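Local coordinates for trehalose-6-phosphate phosphatase (Candida albicans, PDB 5DXF), which is a member of glycosyltransferase family 20, whose members share the GT-B fold of two Rossmann-like domains facing each other across a cleft, at residues V155-F160 / D341-V346; G345-L350 / A381-R386; L34-S39 / E185-K190; S70-L75 / W81-I86; D469-N474 / N486-L491. All blocks are in the same frame, centred on the assembly; numbering follows the deposited sequence.

Contact 1 of 5, residues V155-F160 / D341-V346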
# COMPACT_ATOMS: atom_id res chain seq x y z
N VAL A 155 -17.22 4.79 0.68
CA VAL A 155 -17.31 6.19 1.11
C VAL A 155 -15.94 6.80 1.39
O VAL A 155 -15.57 7.81 0.79
CB VAL A 155 -18.19 6.33 2.36
CG1 VAL A 155 -18.33 7.79 2.74
CG2 VAL A 155 -19.55 5.71 2.12
N LEU A 156 -15.19 6.18 2.29
CA LEU A 156 -13.91 6.73 2.73
C LEU A 156 -12.80 6.64 1.68
O LEU A 156 -12.15 7.64 1.38
CB LEU A 156 -13.47 6.03 4.02
CG LEU A 156 -14.22 6.41 5.31
CD1 LEU A 156 -13.92 5.43 6.44
CD2 LEU A 156 -13.87 7.82 5.74
N TRP A 157 -12.60 5.45 1.11
CA TRP A 157 -11.59 5.24 0.07
C TRP A 157 -11.73 6.21 -1.12
O TRP A 157 -10.73 6.81 -1.52
CB TRP A 157 -11.62 3.79 -0.44
CG TRP A 157 -10.84 3.57 -1.72
CD1 TRP A 157 -11.24 3.87 -3.00
CD2 TRP A 157 -9.53 3.02 -1.84
NE1 TRP A 157 -10.26 3.54 -3.89
CE2 TRP A 157 -9.20 3.01 -3.21
CE3 TRP A 157 -8.60 2.52 -0.92
CZ2 TRP A 157 -7.98 2.53 -3.68
CZ3 TRP A 157 -7.39 2.05 -1.39
CH2 TRP A 157 -7.09 2.05 -2.75
N PRO A 158 -12.94 6.36 -1.70
CA PRO A 158 -13.03 7.29 -2.83
C PRO A 158 -12.70 8.73 -2.45
O PRO A 158 -12.01 9.41 -3.21
CB PRO A 158 -14.49 7.19 -3.26
CG PRO A 158 -14.94 5.89 -2.74
CD PRO A 158 -14.23 5.70 -1.45
N VAL A 159 -13.18 9.18 -1.30
CA VAL A 159 -12.94 10.55 -0.84
C VAL A 159 -11.45 10.80 -0.59
O VAL A 159 -10.90 11.81 -1.04
CB VAL A 159 -13.73 10.86 0.45
CG1 VAL A 159 -13.27 12.17 1.05
CG2 VAL A 159 -15.22 10.90 0.15
N PHE A 160 -10.80 9.89 0.12
CA PHE A 160 -9.39 10.02 0.44
C PHE A 160 -8.55 10.03 -0.82
O PHE A 160 -7.48 10.60 -0.86
CB PHE A 160 -8.93 8.92 1.37
CG PHE A 160 -9.39 9.09 2.78
CD1 PHE A 160 -8.64 8.62 3.82
CD2 PHE A 160 -10.58 9.72 3.05
CE1 PHE A 160 -9.07 8.77 5.12
CE2 PHE A 160 -11.01 9.87 4.34
CZ PHE A 160 -10.26 9.40 5.38
N ASP A 341 -7.64 -0.30 -10.75
CA ASP A 341 -8.28 0.76 -10.00
C ASP A 341 -8.12 2.08 -10.69
O ASP A 341 -7.34 2.21 -11.61
CB ASP A 341 -7.64 0.86 -8.63
CG ASP A 341 -8.62 0.63 -7.54
OD1 ASP A 341 -9.81 0.90 -7.77
OD2 ASP A 341 -8.22 0.18 -6.46
N LYS A 342 -8.91 3.06 -10.28
CA LYS A 342 -8.77 4.41 -10.76
C LYS A 342 -7.44 5.06 -10.37
O LYS A 342 -6.86 5.79 -11.15
CB LYS A 342 -9.93 5.27 -10.29
CG LYS A 342 -11.29 4.76 -10.72
CD LYS A 342 -12.31 5.87 -10.73
CE LYS A 342 -13.68 5.35 -11.13
NZ LYS A 342 -14.60 5.27 -9.97
N VAL A 343 -6.99 4.80 -9.16
CA VAL A 343 -5.84 5.47 -8.56
C VAL A 343 -4.49 4.89 -8.98
O VAL A 343 -3.50 5.62 -9.04
CB VAL A 343 -5.92 5.44 -7.02
CG1 VAL A 343 -6.96 6.43 -6.54
CG2 VAL A 343 -6.24 4.04 -6.53
N ARG A 344 -4.45 3.60 -9.27
CA ARG A 344 -3.19 2.94 -9.59
C ARG A 344 -2.72 3.25 -11.01
O ARG A 344 -1.59 2.93 -11.38
CB ARG A 344 -3.31 1.43 -9.38
CG ARG A 344 -3.48 1.03 -7.93
CD ARG A 344 -2.34 1.58 -7.08
NE ARG A 344 -2.43 1.16 -5.68
CZ ARG A 344 -1.46 1.32 -4.79
NH1 ARG A 344 -0.32 1.89 -5.14
NH2 ARG A 344 -1.64 0.91 -3.54
N GLY A 345 -3.60 3.87 -11.79
CA GLY A 345 -3.23 4.45 -13.07
C GLY A 345 -2.77 3.51 -14.16
O GLY A 345 -1.83 3.81 -14.89
N VAL A 346 -3.44 2.37 -14.29
CA VAL A 346 -3.12 1.42 -15.36
C VAL A 346 -3.52 1.99 -16.72
O VAL A 346 -2.81 1.82 -17.71
CB VAL A 346 -3.82 0.06 -15.13
CG1 VAL A 346 -3.50 -0.90 -16.26
CG2 VAL A 346 -3.40 -0.53 -13.79

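Contact 2 of 5, residues G345-L350 / A381-R386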
# COMPACT_ATOMS: atom_id res chain seq x y z
N GLY A 345 -3.60 3.87 -11.79
CA GLY A 345 -3.23 4.45 -13.07
C GLY A 345 -2.77 3.51 -14.16
O GLY A 345 -1.83 3.81 -14.89
N VAL A 346 -3.44 2.37 -14.29
CA VAL A 346 -3.12 1.42 -15.36
C VAL A 346 -3.52 1.99 -16.72
O VAL A 346 -2.81 1.82 -17.71
CB VAL A 346 -3.82 0.06 -15.13
CG1 VAL A 346 -3.50 -0.90 -16.26
CG2 VAL A 346 -3.40 -0.53 -13.79
N ILE A 347 -4.66 2.67 -16.74
CA ILE A 347 -5.17 3.30 -17.96
C ILE A 347 -4.18 4.30 -18.54
O ILE A 347 -3.92 4.30 -19.75
CB ILE A 347 -6.51 4.01 -17.68
CG1 ILE A 347 -7.61 2.98 -17.40
CG2 ILE A 347 -6.90 4.90 -18.85
CD1 ILE A 347 -8.86 3.57 -16.80
N GLN A 348 -3.62 5.15 -17.68
CA GLN A 348 -2.64 6.14 -18.11
C GLN A 348 -1.38 5.47 -18.64
O GLN A 348 -0.77 5.94 -19.61
CB GLN A 348 -2.29 7.09 -16.96
CG GLN A 348 -3.40 8.08 -16.60
CD GLN A 348 -4.58 7.42 -15.92
OE1 GLN A 348 -4.42 6.48 -15.15
NE2 GLN A 348 -5.78 7.92 -16.20
N LYS A 349 -1.00 4.36 -18.01
CA LYS A 349 0.16 3.58 -18.44
C LYS A 349 -0.06 3.03 -19.85
O LYS A 349 0.82 3.11 -20.70
CB LYS A 349 0.43 2.44 -17.46
CG LYS A 349 1.66 1.61 -17.80
CD LYS A 349 1.77 0.40 -16.88
CE LYS A 349 1.68 0.80 -15.42
NZ LYS A 349 1.93 -0.36 -14.51
N LEU A 350 -1.25 2.48 -20.08
CA LEU A 350 -1.58 1.89 -21.37
C LEU A 350 -1.71 2.94 -22.47
O LEU A 350 -1.32 2.70 -23.61
CB LEU A 350 -2.87 1.08 -21.26
CG LEU A 350 -2.82 -0.12 -20.32
CD1 LEU A 350 -4.17 -0.80 -20.24
CD2 LEU A 350 -1.74 -1.10 -20.75
N ALA A 381 -15.07 -1.91 -12.27
CA ALA A 381 -15.58 -2.72 -13.36
C ALA A 381 -15.41 -1.98 -14.69
O ALA A 381 -14.98 -2.56 -15.68
CB ALA A 381 -17.05 -3.07 -13.12
N ASN A 382 -15.74 -0.69 -14.69
CA ASN A 382 -15.52 0.13 -15.87
C ASN A 382 -14.04 0.43 -16.06
O ASN A 382 -13.60 0.68 -17.17
CB ASN A 382 -16.31 1.44 -15.77
CG ASN A 382 -17.81 1.21 -15.73
OD1 ASN A 382 -18.30 0.15 -16.14
ND2 ASN A 382 -18.54 2.20 -15.24
N VAL A 383 -13.28 0.42 -14.97
CA VAL A 383 -11.83 0.53 -15.06
C VAL A 383 -11.29 -0.70 -15.78
O VAL A 383 -10.47 -0.58 -16.69
CB VAL A 383 -11.17 0.67 -13.68
CG1 VAL A 383 -9.66 0.52 -13.79
CG2 VAL A 383 -11.53 2.00 -13.05
N GLU A 384 -11.76 -1.87 -15.38
CA GLU A 384 -11.35 -3.11 -16.02
C GLU A 384 -11.77 -3.11 -17.49
O GLU A 384 -11.02 -3.56 -18.36
CB GLU A 384 -11.93 -4.32 -15.30
CG GLU A 384 -11.41 -5.65 -15.84
CD GLU A 384 -12.11 -6.85 -15.23
OE1 GLU A 384 -12.60 -6.76 -14.08
OE2 GLU A 384 -12.16 -7.90 -15.91
N THR A 385 -12.95 -2.58 -17.77
CA THR A 385 -13.48 -2.53 -19.14
C THR A 385 -12.66 -1.60 -20.03
O THR A 385 -12.34 -1.94 -21.17
CB THR A 385 -14.96 -2.08 -19.15
OG1 THR A 385 -15.75 -3.01 -18.42
CG2 THR A 385 -15.48 -2.01 -20.58
N ARG A 386 -12.31 -0.43 -19.51
CA ARG A 386 -11.52 0.55 -20.26
C ARG A 386 -10.09 0.05 -20.49
O ARG A 386 -9.60 0.06 -21.62
CB ARG A 386 -11.48 1.89 -19.52
CG ARG A 386 -12.81 2.61 -19.45
CD ARG A 386 -12.68 3.89 -18.63
NE ARG A 386 -11.76 4.83 -19.25
CZ ARG A 386 -11.33 5.94 -18.69
NH1 ARG A 386 -11.73 6.27 -17.46
NH2 ARG A 386 -10.49 6.74 -19.33

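Contact 3 of 5, residues L34-S39 / E185-K190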
# COMPACT_ATOMS: atom_id res chain seq x y z
N LEU A 34 0.99 -3.77 20.59
CA LEU A 34 -0.19 -4.28 19.91
C LEU A 34 -0.34 -3.63 18.55
O LEU A 34 -0.43 -2.41 18.44
CB LEU A 34 -1.43 -4.02 20.76
CG LEU A 34 -1.27 -4.30 22.24
CD1 LEU A 34 -2.64 -4.50 22.87
CD2 LEU A 34 -0.41 -5.54 22.47
N ASN A 35 -0.41 -4.45 17.52
CA ASN A 35 -0.56 -3.95 16.17
C ASN A 35 -1.96 -4.25 15.76
O ASN A 35 -2.41 -5.37 15.90
CB ASN A 35 0.39 -4.67 15.23
CG ASN A 35 1.15 -3.73 14.34
OD1 ASN A 35 1.19 -2.54 14.59
ND2 ASN A 35 1.76 -4.26 13.30
N VAL A 36 -2.66 -3.23 15.29
CA VAL A 36 -4.07 -3.37 14.98
C VAL A 36 -4.31 -3.12 13.51
O VAL A 36 -3.82 -2.14 12.96
CB VAL A 36 -4.93 -2.42 15.82
CG1 VAL A 36 -6.32 -3.01 15.99
CG2 VAL A 36 -4.30 -2.15 17.18
N MET A 37 -5.05 -4.01 12.87
CA MET A 37 -5.17 -4.02 11.43
C MET A 37 -6.59 -4.23 10.93
O MET A 37 -7.46 -4.68 11.67
CB MET A 37 -4.29 -5.12 10.87
CG MET A 37 -3.06 -4.63 10.14
SD MET A 37 -1.83 -5.92 10.06
CE MET A 37 -0.38 -4.98 10.50
N THR A 38 -6.83 -3.89 9.67
CA THR A 38 -8.12 -4.15 9.05
C THR A 38 -8.39 -5.64 8.98
O THR A 38 -9.48 -6.09 9.28
CB THR A 38 -8.17 -3.62 7.61
OG1 THR A 38 -7.98 -2.20 7.60
CG2 THR A 38 -9.49 -3.93 6.98
N SER A 39 -7.41 -6.41 8.56
CA SER A 39 -7.65 -7.83 8.40
C SER A 39 -6.42 -8.62 8.76
O SER A 39 -5.30 -8.13 8.66
CB SER A 39 -8.08 -8.13 6.97
OG SER A 39 -6.96 -8.21 6.11
N GLU A 185 -16.27 -0.94 17.23
CA GLU A 185 -16.70 -1.33 18.57
C GLU A 185 -16.17 -2.70 18.96
O GLU A 185 -15.75 -2.92 20.10
CB GLU A 185 -18.23 -1.33 18.67
CG GLU A 185 -18.82 -0.02 19.16
CD GLU A 185 -20.33 -0.05 19.18
OE1 GLU A 185 -20.90 -1.10 18.81
OE2 GLU A 185 -20.95 0.96 19.57
N ALA A 186 -16.20 -3.62 18.01
CA ALA A 186 -15.68 -4.96 18.23
C ALA A 186 -14.17 -4.90 18.41
O ALA A 186 -13.63 -5.59 19.28
CB ALA A 186 -16.06 -5.87 17.08
N TYR A 187 -13.49 -4.08 17.60
CA TYR A 187 -12.04 -3.93 17.78
C TYR A 187 -11.73 -3.45 19.21
O TYR A 187 -10.98 -4.13 19.93
CB TYR A 187 -11.44 -2.98 16.73
CG TYR A 187 -10.97 -3.73 15.49
CD1 TYR A 187 -9.71 -3.52 14.96
CD2 TYR A 187 -11.78 -4.69 14.89
CE1 TYR A 187 -9.28 -4.22 13.84
CE2 TYR A 187 -11.36 -5.39 13.79
CZ TYR A 187 -10.12 -5.16 13.26
OH TYR A 187 -9.72 -5.87 12.15
N LEU A 188 -12.32 -2.33 19.63
CA LEU A 188 -12.17 -1.84 21.01
C LEU A 188 -12.44 -2.93 22.05
O LEU A 188 -11.64 -3.12 22.98
CB LEU A 188 -13.09 -0.65 21.28
CG LEU A 188 -13.30 -0.27 22.76
CD1 LEU A 188 -11.98 0.09 23.45
CD2 LEU A 188 -14.30 0.87 22.92
N ASN A 189 -13.58 -3.60 21.90
CA ASN A 189 -13.99 -4.71 22.75
C ASN A 189 -12.88 -5.74 22.97
O ASN A 189 -12.51 -6.04 24.10
CB ASN A 189 -15.22 -5.39 22.14
CG ASN A 189 -15.59 -6.69 22.84
OD1 ASN A 189 -15.03 -7.75 22.55
ND2 ASN A 189 -16.56 -6.63 23.75
N LYS A 190 -12.36 -6.28 21.87
CA LYS A 190 -11.27 -7.25 21.96
C LYS A 190 -10.00 -6.67 22.60
O LYS A 190 -9.40 -7.30 23.50
CB LYS A 190 -10.94 -7.79 20.57
CG LYS A 190 -12.14 -8.36 19.83
CD LYS A 190 -12.62 -9.68 20.44
CE LYS A 190 -13.74 -10.30 19.61
NZ LYS A 190 -14.23 -11.58 20.21

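Contact 4 of 5, residues S70-L75 / W81-I86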
# COMPACT_ATOMS: atom_id res chain seq x y z
N SER A 70 5.26 -7.15 6.60
CA SER A 70 6.66 -7.29 6.92
C SER A 70 6.92 -6.63 8.26
O SER A 70 7.66 -7.17 9.07
CB SER A 70 7.53 -6.65 5.85
OG SER A 70 7.17 -7.10 4.57
N SER A 71 6.32 -5.48 8.50
CA SER A 71 6.50 -4.83 9.77
C SER A 71 5.92 -5.69 10.88
O SER A 71 6.55 -5.91 11.91
CB SER A 71 5.83 -3.45 9.76
OG SER A 71 5.52 -3.03 11.07
N GLN A 72 4.77 -6.28 10.64
CA GLN A 72 4.15 -7.10 11.66
C GLN A 72 5.09 -8.24 11.98
O GLN A 72 5.31 -8.56 13.14
CB GLN A 72 2.81 -7.64 11.15
CG GLN A 72 2.34 -8.94 11.75
CD GLN A 72 2.18 -8.84 13.24
OE1 GLN A 72 1.99 -7.76 13.77
NE2 GLN A 72 2.25 -9.97 13.93
N HIS A 73 5.67 -8.85 10.95
CA HIS A 73 6.55 -9.98 11.17
C HIS A 73 7.75 -9.58 11.98
O HIS A 73 8.17 -10.29 12.88
CB HIS A 73 7.01 -10.57 9.85
CG HIS A 73 7.67 -11.91 9.99
ND1 HIS A 73 7.07 -12.97 10.64
CD2 HIS A 73 8.89 -12.34 9.60
CE1 HIS A 73 7.89 -14.00 10.63
NE2 HIS A 73 9.00 -13.65 10.01
N PHE A 74 8.28 -8.41 11.68
CA PHE A 74 9.46 -7.93 12.36
C PHE A 74 9.10 -7.83 13.82
O PHE A 74 9.91 -8.12 14.69
CB PHE A 74 9.84 -6.56 11.81
CG PHE A 74 11.03 -5.96 12.47
CD1 PHE A 74 12.23 -6.62 12.48
CD2 PHE A 74 10.94 -4.72 13.08
CE1 PHE A 74 13.33 -6.07 13.09
CE2 PHE A 74 12.04 -4.16 13.69
CZ PHE A 74 13.24 -4.84 13.70
N LEU A 75 7.88 -7.40 14.07
CA LEU A 75 7.38 -7.27 15.44
C LEU A 75 7.22 -8.63 16.12
O LEU A 75 7.51 -8.78 17.30
CB LEU A 75 6.06 -6.52 15.44
CG LEU A 75 6.13 -5.02 15.16
CD1 LEU A 75 4.75 -4.40 15.20
CD2 LEU A 75 7.06 -4.34 16.15
N TRP A 81 10.40 -7.25 23.20
CA TRP A 81 8.96 -7.21 23.43
C TRP A 81 8.30 -8.13 22.41
O TRP A 81 8.76 -8.25 21.28
CB TRP A 81 8.41 -5.78 23.32
CG TRP A 81 8.18 -5.08 24.64
CD1 TRP A 81 9.12 -4.58 25.48
CD2 TRP A 81 6.91 -4.80 25.25
NE1 TRP A 81 8.53 -4.00 26.58
CE2 TRP A 81 7.17 -4.13 26.46
CE3 TRP A 81 5.58 -5.06 24.90
CZ2 TRP A 81 6.15 -3.71 27.32
CZ3 TRP A 81 4.57 -4.64 25.75
CH2 TRP A 81 4.86 -3.97 26.94
N GLU A 82 7.23 -8.81 22.83
CA GLU A 82 6.50 -9.70 21.95
C GLU A 82 5.19 -9.06 21.54
O GLU A 82 4.43 -8.58 22.38
CB GLU A 82 6.26 -11.06 22.62
CG GLU A 82 6.60 -12.25 21.74
CD GLU A 82 8.07 -12.32 21.38
OE1 GLU A 82 8.90 -11.89 22.20
OE2 GLU A 82 8.39 -12.79 20.26
N THR A 83 4.95 -9.00 20.23
CA THR A 83 3.76 -8.36 19.69
C THR A 83 2.51 -9.22 19.74
O THR A 83 2.57 -10.43 19.64
CB THR A 83 4.00 -7.84 18.27
OG1 THR A 83 5.01 -6.82 18.31
CG2 THR A 83 2.74 -7.24 17.69
N HIS A 84 1.37 -8.56 19.88
CA HIS A 84 0.08 -9.20 19.85
C HIS A 84 -0.65 -8.56 18.70
O HIS A 84 -0.50 -7.37 18.47
CB HIS A 84 -0.67 -8.95 21.15
CG HIS A 84 -0.19 -9.79 22.30
ND1 HIS A 84 0.99 -9.55 22.95
CD2 HIS A 84 -0.75 -10.87 22.90
CE1 HIS A 84 1.15 -10.44 23.91
NE2 HIS A 84 0.11 -11.25 23.90
N LEU A 85 -1.40 -9.34 17.94
CA LEU A 85 -2.04 -8.83 16.74
C LEU A 85 -3.55 -8.82 16.85
O LEU A 85 -4.17 -9.83 17.17
CB LEU A 85 -1.62 -9.67 15.53
CG LEU A 85 -2.07 -9.18 14.16
CD1 LEU A 85 -1.88 -7.68 14.07
CD2 LEU A 85 -1.30 -9.88 13.07
N ILE A 86 -4.13 -7.66 16.60
CA ILE A 86 -5.57 -7.47 16.68
C ILE A 86 -6.14 -7.16 15.30
O ILE A 86 -5.81 -6.15 14.71
CB ILE A 86 -5.88 -6.29 17.61
CG1 ILE A 86 -5.43 -6.61 19.03
CG2 ILE A 86 -7.35 -5.94 17.58
CD1 ILE A 86 -5.70 -5.50 20.02

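Contact 5 of 5, residues D469-N474 / N486-L491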
# COMPACT_ATOMS: atom_id res chain seq x y z
N ASP A 469 15.58 11.11 -7.00
CA ASP A 469 16.48 11.05 -8.15
C ASP A 469 15.95 10.20 -9.30
O ASP A 469 16.51 10.19 -10.39
CB ASP A 469 17.85 10.51 -7.71
CG ASP A 469 18.69 11.56 -7.02
OD1 ASP A 469 18.89 12.64 -7.61
OD2 ASP A 469 19.14 11.31 -5.88
N ALA A 470 14.86 9.48 -9.06
CA ALA A 470 14.26 8.63 -10.09
C ALA A 470 13.71 9.48 -11.23
O ALA A 470 13.35 10.64 -11.03
CB ALA A 470 13.15 7.77 -9.50
N ILE A 471 13.65 8.89 -12.42
CA ILE A 471 13.01 9.54 -13.56
C ILE A 471 11.54 9.76 -13.24
O ILE A 471 10.88 8.88 -12.70
CB ILE A 471 13.17 8.70 -14.85
CG1 ILE A 471 14.64 8.35 -15.08
CG2 ILE A 471 12.61 9.45 -16.04
CD1 ILE A 471 14.89 7.51 -16.32
N MET A 472 11.02 10.93 -13.60
CA MET A 472 9.68 11.30 -13.19
C MET A 472 8.81 11.63 -14.36
O MET A 472 9.28 12.10 -15.39
CB MET A 472 9.75 12.49 -12.25
CG MET A 472 10.54 12.21 -11.00
SD MET A 472 9.50 11.48 -9.75
CE MET A 472 10.55 11.64 -8.32
N VAL A 473 7.51 11.38 -14.21
CA VAL A 473 6.57 11.65 -15.28
C VAL A 473 5.25 12.19 -14.76
O VAL A 473 4.90 12.02 -13.61
CB VAL A 473 6.39 10.40 -16.16
CG1 VAL A 473 5.30 9.48 -15.63
CG2 VAL A 473 6.19 10.77 -17.61
N ASN A 474 4.51 12.85 -15.64
CA ASN A 474 3.12 13.12 -15.39
C ASN A 474 2.30 12.07 -16.13
O ASN A 474 2.25 12.06 -17.35
CB ASN A 474 2.77 14.53 -15.88
CG ASN A 474 1.31 14.88 -15.67
OD1 ASN A 474 0.68 14.42 -14.73
ND2 ASN A 474 0.79 15.72 -16.53
N ASN A 486 10.89 6.22 -24.21
CA ASN A 486 11.94 6.20 -25.22
C ASN A 486 13.29 6.63 -24.63
O ASN A 486 14.32 6.00 -24.91
CB ASN A 486 11.58 7.10 -26.40
CG ASN A 486 12.66 7.10 -27.48
OD1 ASN A 486 12.80 6.15 -28.24
ND2 ASN A 486 13.42 8.19 -27.54
N ASP A 487 13.28 7.68 -23.83
CA ASP A 487 14.50 8.19 -23.20
C ASP A 487 15.14 7.17 -22.26
O ASP A 487 16.36 7.01 -22.24
CB ASP A 487 14.22 9.48 -22.43
CG ASP A 487 14.08 10.68 -23.34
OD1 ASP A 487 14.03 10.50 -24.57
OD2 ASP A 487 14.00 11.81 -22.81
N ALA A 488 14.30 6.49 -21.47
CA ALA A 488 14.77 5.54 -20.48
C ALA A 488 15.31 4.28 -21.14
O ALA A 488 16.28 3.69 -20.66
CB ALA A 488 13.65 5.19 -19.51
N LEU A 489 14.68 3.86 -22.23
CA LEU A 489 15.16 2.70 -22.97
C LEU A 489 16.50 2.96 -23.64
O LEU A 489 17.28 2.04 -23.87
CB LEU A 489 14.13 2.26 -24.01
CG LEU A 489 12.84 1.63 -23.48
CD1 LEU A 489 12.01 1.08 -24.63
CD2 LEU A 489 13.16 0.54 -22.47
N MET A 490 16.77 4.23 -23.95
CA MET A 490 17.99 4.60 -24.67
C MET A 490 19.09 5.14 -23.76
O MET A 490 20.08 5.68 -24.25
CB MET A 490 17.67 5.63 -25.75
CG MET A 490 16.97 5.06 -26.97
SD MET A 490 17.83 3.62 -27.65
CE MET A 490 17.12 3.53 -29.28
N LEU A 491 18.91 5.00 -22.45
CA LEU A 491 19.91 5.45 -21.50
C LEU A 491 21.25 4.75 -21.71
O LEU A 491 21.29 3.55 -22.01
CB LEU A 491 19.43 5.22 -20.06
CG LEU A 491 18.38 6.18 -19.51
CD1 LEU A 491 18.05 5.82 -18.07
CD2 LEU A 491 18.87 7.61 -19.60

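Contact 1 of 5, residues V155-F160 / D341-V346
W157, near the end of helix 147-160, reaches across to D341 and V343 through a single corner of its indole, CZ2. The apolar part of the contact is W157 CZ2 against V343 CG2, 3.7 Å apart, with the methyl lying obliquely to the ring. W157 sets CG anti to its own backbone N (chi1 167°), which carries the long ring system out from the helix. The wide indole thus bridges the gap between helix and turn, and V343 CG2 and D341 OD2 both approach its CZ2.

Here the two halves of a GT-B fold approach each other: helix 147-160 packs in the half built on the large, mostly parallel sheet, while 341-346 is the turn between strand 332-339 and helix 346-359 of the other half.

The polar part is a carbon-to-oxygen approach, D341 OD2 lying 3.6 Å from W157 CZ2, with ring and carboxylate planes only 20° apart. The other oxygen, D341 OD1, receives a weak hydrogen bond from K342 N (3.4 Å), which may help to orient the carboxylate.

Neighbouring packing holds the indole: P158 CD sits in the ring plane at an edge, and H161 stacks on W157 while also touching V343. The proline ring leaves its N without a proton, and the helix kinks there. Next in the turn, G345 takes a positive phi (65°), easily reached without a side chain, and occupies the N-cap position of helix 346-359.

Contact 2 of 5, residues G345-L350 / A381-R386
One face of the R386 guanidinium is occupied by I347, whose CD1 sits 3.8 Å above the plane and over its centre. R386 NH2 also comes within 4.1 Å of I347 CG2. The two helices belong to successive beta-alpha units of a Rossmann-like domain: helix 346-359 follows strand 332-339, and helix 381-398 follows the neighbouring parallel strand 367-374.

The isoleucine is buried and the arginine exposed, so the pair forms the margin of the helix-helix interface. Arginine suits that place because the flat, apolar face of its head can lie on a methyl while the residue itself stays exposed. A bend at chi3 (63°) turns the guanidinium so that one face meets I347 CD1, and the two side chains cross at about a right angle. Deeper in, I347 CD1 approaches V383 CG1 at 4.4 Å, a loose apolar touch between beta-branched residues. The buried side continues with V387, which meets both I347 and L350.

On the outer side of helix 381-398, T385 OG1 bonds to A381 O at 2.9 Å, its donor tilted 32° from the carbonyl plane, while T385 N reaches the same oxygen from the opposite face.

Contact 3 of 5, residues L34-S39 / E185-K190
V36 meets the ring of Y187 with one branch: CG1 lies 3.6 Å from Y187 CD1, oblique to the aromatic plane. With CG1 roughly anti to the backbone N (chi1 -153°), the methyl is turned to the ring, and the two side chains slide past each other in opposite directions. A beta-branched valine suits an extended strand and offers the helix a compact apolar surface.

This is the strand-to-helix packing of a Rossmann-like domain: strand 34-37 lies inside the parallel part of the large sheet, between 84-88 and 200-204, and helix 173-194 packs against it.

At M37 the side chain points away, and the carbonyl matters. Y187 OH donates a hydrogen bond to M37 O at a modelled 2.6 Å, the oxygen lying in the ring plane at its edge, though its place is doubtful.

At T38 the chain turns a corner, and T38 O also lies 2.9 Å from Y187 OH. Tyrosine is apt, its ring long enough to bring the hydroxyl to both carbonyls, and F183 stacks on it.

Contact 4 of 5, residues S70-L75 / W81-I86
Q72 turns its CG anti to the backbone N (chi1 153°) and then bends at chi2 (59°), which swings the end of the chain from the flank of its helix onto L85. On the strand, L85 CD2 comes to lie against the amide, 3.6 Å from Q72 CD and 3.7 Å from Q72 NE2. The approach is oblique, a van der Waals contact of a methyl with an amide group. Both neighbours are buried, and Q72 and L75 also pack against N35 on the next strand.

Strand 34-37, helix 66-76 and strand 84-88 make up a beta-alpha-beta crossover, with the two strands parallel neighbours in the large sheet, and this contact ties the helix to the second strand.

One turn further along the helix, L75 meets T83, their CB atoms 3.7 Å apart. Threonine serves both sides of this junction: T83 CG2 extends towards Q72, reaching OE1 at 4.0 Å, while T83 OG1 gives a weak hydrogen bond to L75 O at 3.3 Å. That carbonyl stands near the end of helix 66-76, and the hydroxyl may offer it a weak partner just before the chain enters strand 84-88.

Contact 5 of 5, residues D469-N474 / N486-L491
I471 sends its CD1 methyl between two side chains, L491 and A488. With L491 it meets tip to tip, I471 CD1 to L491 CD1 at 4.0 Å, and A488 CB stands at 4.1 Å from the same I471 CD1. The isoleucine chain is extended at chi2 (179°), with CG1 anti to the carbonyl carbon at chi1, and this carries the terminal methyl the full length of the side chain towards the helix.

Strand 471-473 lies next to 455-458 among the parallel strands 428-430, 455-458 and 471-473, in the C-terminal Rossmann-like half of the GT-B fold; helix 478-489, the next helix in the chain, packs back on these strands. The contact packs the strand against the end of the helix that follows it, with I471 also touching T484 and L499.

Residue types fit the spacing. A488 faces the strand and is small, so the helix can lie close: its CA is 8.2 Å from that of I471. The helix then unwinds, M490 being the first residue outside helical angles, its N making weak bonds to N486 O and D487 O. L491, past this exit, is long enough to bring an apolar end back to I471, although its backbone has already left the helix on the way to helix 493-509.

From the N terminus, strand 34-37 opens the loop that contact 3 closes at helix 173-194. Contact 4 nests inside that loop, completing a short crossover between neighbouring strands, and M37 N to I86 O probably bonds the two contacts at 2.9 Å. Contact 1 opens within the same loop, at helix 147-160, but closes only at 341-346, so it crosses contact 3 and joins the two halves of the fold. Contact 2 begins where contact 1 ends, sharing G345 and V346, and ties together two helices of the second half. Contact 5 closes last, in series, about 22 Å between centres from contact 2, by the parallel strands 428-430, 455-458 and 471-473.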